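Local coordinates for poly-beta-hydroxybuterate polymerase (Cupriavidus necator, PDB 5T6O), which probably acts, through this catalytic domain, as an acyltransferase that polymerises hydroxybutyrate units into polyhydroxybutyrate without a template, at residues Ala141-Thr147 and Val270-Tyr275. The protein carries 1 engineered substitution. Residues are numbered along the deposited sequence; the frame is centred on the assembly and turned at random.
Sequences ASVTLLT and VPTYIY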
ATOM      1  N   ALA A 141      30.966   6.891 -23.209  1.00 27.91           N
ATOM      2  CA  ALA A 141      30.315   6.190 -24.306  1.00 33.36           C
ATOM      3  C   ALA A 141      28.942   5.677 -23.897  1.00 32.75           C
ATOM      4  O   ALA A 141      28.016   5.652 -24.717  1.00 29.99           O
ATOM      5  CB  ALA A 141      31.187   5.022 -24.778  1.00 34.52           C
ATOM      6  N   SER A 142      28.800   5.282 -22.636  1.00 27.35           N
ATOM      7  CA  SER A 142      27.569   4.716 -22.117  1.00 28.16           C
ATOM      8  C   SER A 142      27.620   4.821 -20.602  1.00 31.01           C
ATOM      9  O   SER A 142      28.685   5.028 -20.019  1.00 28.46           O
ATOM     10  CB  SER A 142      27.389   3.262 -22.559  1.00 25.82           C
ATOM     11  OG  SER A 142      28.186   2.392 -21.767  1.00 28.17           O
ATOM     12  N   VAL A 143      26.453   4.677 -19.976  1.00 31.32           N
ATOM     13  CA  VAL A 143      26.289   4.786 -18.533  1.00 25.76           C
ATOM     14  C   VAL A 143      25.460   3.602 -18.064  1.00 28.43           C
ATOM     15  O   VAL A 143      24.441   3.275 -18.681  1.00 26.86           O
ATOM     16  CB  VAL A 143      25.594   6.104 -18.136  1.00 24.79           C
ATOM     17  CG1 VAL A 143      25.317   6.133 -16.631  1.00 30.62           C
ATOM     18  CG2 VAL A 143      26.451   7.300 -18.552  1.00 32.48           C
ATOM     19  N   THR A 144      25.893   2.963 -16.978  1.00 26.21           N
ATOM     20  CA  THR A 144      25.121   1.922 -16.312  1.00 24.91           C
ATOM     21  C   THR A 144      24.738   2.434 -14.928  1.00 26.70           C
ATOM     22  O   THR A 144      25.614   2.738 -14.110  1.00 24.29           O
ATOM     23  CB  THR A 144      25.925   0.622 -16.215  1.00 25.06           C
ATOM     24  OG1 THR A 144      26.234   0.152 -17.536  1.00 26.66           O
ATOM     25  CG2 THR A 144      25.137  -0.457 -15.468  1.00 22.99           C
ATOM     26  N   LEU A 145      23.437   2.511 -14.661  1.00 23.12           N
ATOM     27  CA  LEU A 145      22.920   2.955 -13.366  1.00 22.85           C
ATOM     28  C   LEU A 145      22.340   1.743 -12.648  1.00 23.05           C
ATOM     29  O   LEU A 145      21.242   1.291 -12.972  1.00 26.84           O
ATOM     30  CB  LEU A 145      21.863   4.038 -13.562  1.00 25.66           C
ATOM     31  CG  LEU A 145      22.359   5.339 -14.202  1.00 25.26           C
ATOM     32  CD1 LEU A 145      21.198   6.345 -14.310  1.00 27.05           C
ATOM     33  CD2 LEU A 145      23.518   5.935 -13.391  1.00 26.03           C
ATOM     34  N   LEU A 146      23.079   1.210 -11.676  1.00 21.99           N
ATOM     35  CA  LEU A 146      22.585   0.112 -10.862  1.00 26.82           C
ATOM     36  C   LEU A 146      21.913   0.683  -9.618  1.00 24.86           C
ATOM     37  O   LEU A 146      22.564   1.375  -8.824  1.00 23.68           O
ATOM     38  CB  LEU A 146      23.721  -0.829 -10.462  1.00 21.61           C
ATOM     39  CG  LEU A 146      24.555  -1.420 -11.602  1.00 20.79           C
ATOM     40  CD1 LEU A 146      25.551  -2.425 -11.020  1.00 23.62           C
ATOM     41  CD2 LEU A 146      23.678  -2.100 -12.655  1.00 20.65           C
ATOM     42  N   THR A 147      20.611   0.422  -9.462  1.00 21.80           N
ATOM     43  CA  THR A 147      19.915   0.730  -8.213  1.00 21.52           C
ATOM     44  C   THR A 147      20.120   2.193  -7.816  1.00 24.38           C
ATOM     45  O   THR A 147      20.508   2.516  -6.692  1.00 24.73           O
ATOM     46  CB  THR A 147      20.397  -0.228  -7.118  1.00 31.68           C
ATOM     47  OG1 THR A 147      20.351  -1.553  -7.645  1.00 34.45           O
ATOM     48  CG2 THR A 147      19.512  -0.187  -5.891  1.00 30.44           C
ATOM     49  N   VAL A 270      23.651   9.653 -23.524  1.00 35.44           N
ATOM     50  CA  VAL A 270      24.375   8.488 -24.032  1.00 30.03           C
ATOM     51  C   VAL A 270      23.543   7.246 -23.756  1.00 32.64           C
ATOM     52  O   VAL A 270      22.646   7.260 -22.902  1.00 30.14           O
ATOM     53  CB  VAL A 270      25.771   8.342 -23.392  1.00 31.20           C
ATOM     54  CG1 VAL A 270      26.628   9.596 -23.624  1.00 29.12           C
ATOM     55  CG2 VAL A 270      25.644   8.015 -21.917  1.00 32.94           C
ATOM     56  N   PRO A 271      23.806   6.159 -24.477  1.00 30.08           N
ATOM     57  CA  PRO A 271      23.110   4.902 -24.170  1.00 28.41           C
ATOM     58  C   PRO A 271      23.241   4.555 -22.691  1.00 31.18           C
ATOM     59  O   PRO A 271      24.326   4.630 -22.110  1.00 30.30           O
ATOM     60  CB  PRO A 271      23.826   3.886 -25.061  1.00 29.33           C
ATOM     61  CG  PRO A 271      24.284   4.694 -26.222  1.00 33.90           C
ATOM     62  CD  PRO A 271      24.688   6.022 -25.651  1.00 28.21           C
ATOM     63  N   THR A 272      22.118   4.201 -22.067  1.00 30.15           N
ATOM     64  CA  THR A 272      22.072   4.058 -20.616  1.00 26.31           C
ATOM     65  C   THR A 272      21.321   2.792 -20.230  1.00 29.98           C
ATOM     66  O   THR A 272      20.187   2.582 -20.675  1.00 26.98           O
ATOM     67  CB  THR A 272      21.410   5.275 -19.961  1.00 31.12           C
ATOM     68  OG1 THR A 272      22.136   6.457 -20.320  1.00 30.55           O
ATOM     69  CG2 THR A 272      21.380   5.111 -18.432  1.00 24.86           C
ATOM     70  N   TYR A 273      21.961   1.963 -19.397  1.00 24.47           N
ATOM     71  CA  TYR A 273      21.378   0.741 -18.849  1.00 24.90           C
ATOM     72  C   TYR A 273      20.937   1.018 -17.418  1.00 25.80           C
ATOM     73  O   TYR A 273      21.759   1.418 -16.585  1.00 28.63           O
ATOM     74  CB  TYR A 273      22.404  -0.389 -18.878  1.00 25.60           C
ATOM     75  CG  TYR A 273      21.914  -1.795 -18.576  1.00 26.96           C
ATOM     76  CD1 TYR A 273      21.776  -2.257 -17.258  1.00 24.20           C
ATOM     77  CD2 TYR A 273      21.687  -2.694 -19.610  1.00 27.09           C
ATOM     78  CE1 TYR A 273      21.363  -3.572 -16.988  1.00 26.03           C
ATOM     79  CE2 TYR A 273      21.280  -3.997 -19.353  1.00 26.48           C
ATOM     80  CZ  TYR A 273      21.132  -4.432 -18.045  1.00 27.08           C
ATOM     81  OH  TYR A 273      20.730  -5.733 -17.819  1.00 27.55           O
ATOM     82  N   ILE A 274      19.654   0.809 -17.138  1.00 25.19           N
ATOM     83  CA  ILE A 274      19.038   1.188 -15.869  1.00 25.99           C
ATOM     84  C   ILE A 274      18.532  -0.076 -15.200  1.00 25.01           C
ATOM     85  O   ILE A 274      17.709  -0.799 -15.779  1.00 24.01           O
ATOM     86  CB  ILE A 274      17.887   2.192 -16.063  1.00 25.02           C
ATOM     87  CG1 ILE A 274      18.365   3.399 -16.875  1.00 29.20           C
ATOM     88  CG2 ILE A 274      17.367   2.647 -14.693  1.00 29.62           C
ATOM     89  CD1 ILE A 274      17.229   4.240 -17.486  1.00 29.42           C
ATOM     90  N   TYR A 275      19.028  -0.352 -13.994  1.00 25.57           N
ATOM     91  CA  TYR A 275      18.737  -1.597 -13.301  1.00 28.21           C
ATOM     92  C   TYR A 275      18.071  -1.303 -11.959  1.00 22.68           C
ATOM     93  O   TYR A 275      18.477  -0.390 -11.236  1.00 21.96           O
ATOM     94  CB  TYR A 275      20.022  -2.458 -13.070  1.00 28.10           C
ATOM     95  CG  TYR A 275      19.694  -3.586 -12.142  1.00 28.30           C
ATOM     96  CD1 TYR A 275      19.133  -4.763 -12.627  1.00 25.19           C
ATOM     97  CD2 TYR A 275      19.853  -3.451 -10.761  1.00 26.38           C
ATOM     98  CE1 TYR A 275      18.755  -5.773 -11.768  1.00 24.51           C
ATOM     99  CE2 TYR A 275      19.474  -4.461  -9.904  1.00 23.17           C
ATOM    100  CZ  TYR A 275      18.918  -5.607 -10.415  1.00 26.16           C
ATOM    101  OH  TYR A 275      18.524  -6.591  -9.550  1.00 23.30           O
TER
HETATM  102  O   HOH W   1      18.915   2.328 -11.476  1.00 24.13           O
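The carbonyl O of Ala141 lies 3.5 Å from Pro271 CD, where two neighbouring parallel strands of the central sheet of the alpha/beta hydrolase fold come together. Beyond Ser142, whose OG is hydrogen-bonded to Asn114 on the next strand, Val143 donates from N to Pro271 O and accepts from Tyr273 N at its own O. With CG1 anti to the backbone N (chi1 175°), Val143 CG2 stands beside that N and meets Val270 CG2 at 3.5 Å, the two side chains crossing at about a right angle. Thr144 lies alongside Tyr273 on the opposite face, pointing the same way; helix 348-358 covers this pair, with Trp351 bound to Thr144 OG1 and Asp350 to Tyr273 OH. Leu145 repeats the backbone pattern: its N reaches Tyr273 O at 2.8 Å, nearly straight (167° at the hydrogen), and its O receives Tyr275 N. A water within hydrogen-bonding distance of both Leu145 O and Tyr275 O bridges the strands. Leu146 sets CD2 3.7 Å from Tyr275 CB; the Tyr275 ring stacks with Trp347. Thr147 N makes the last backbone hydrogen bond, to Tyr275 O, while OG1 sits at the ring edge, in plane, 3.7 Å from Tyr275 CD2.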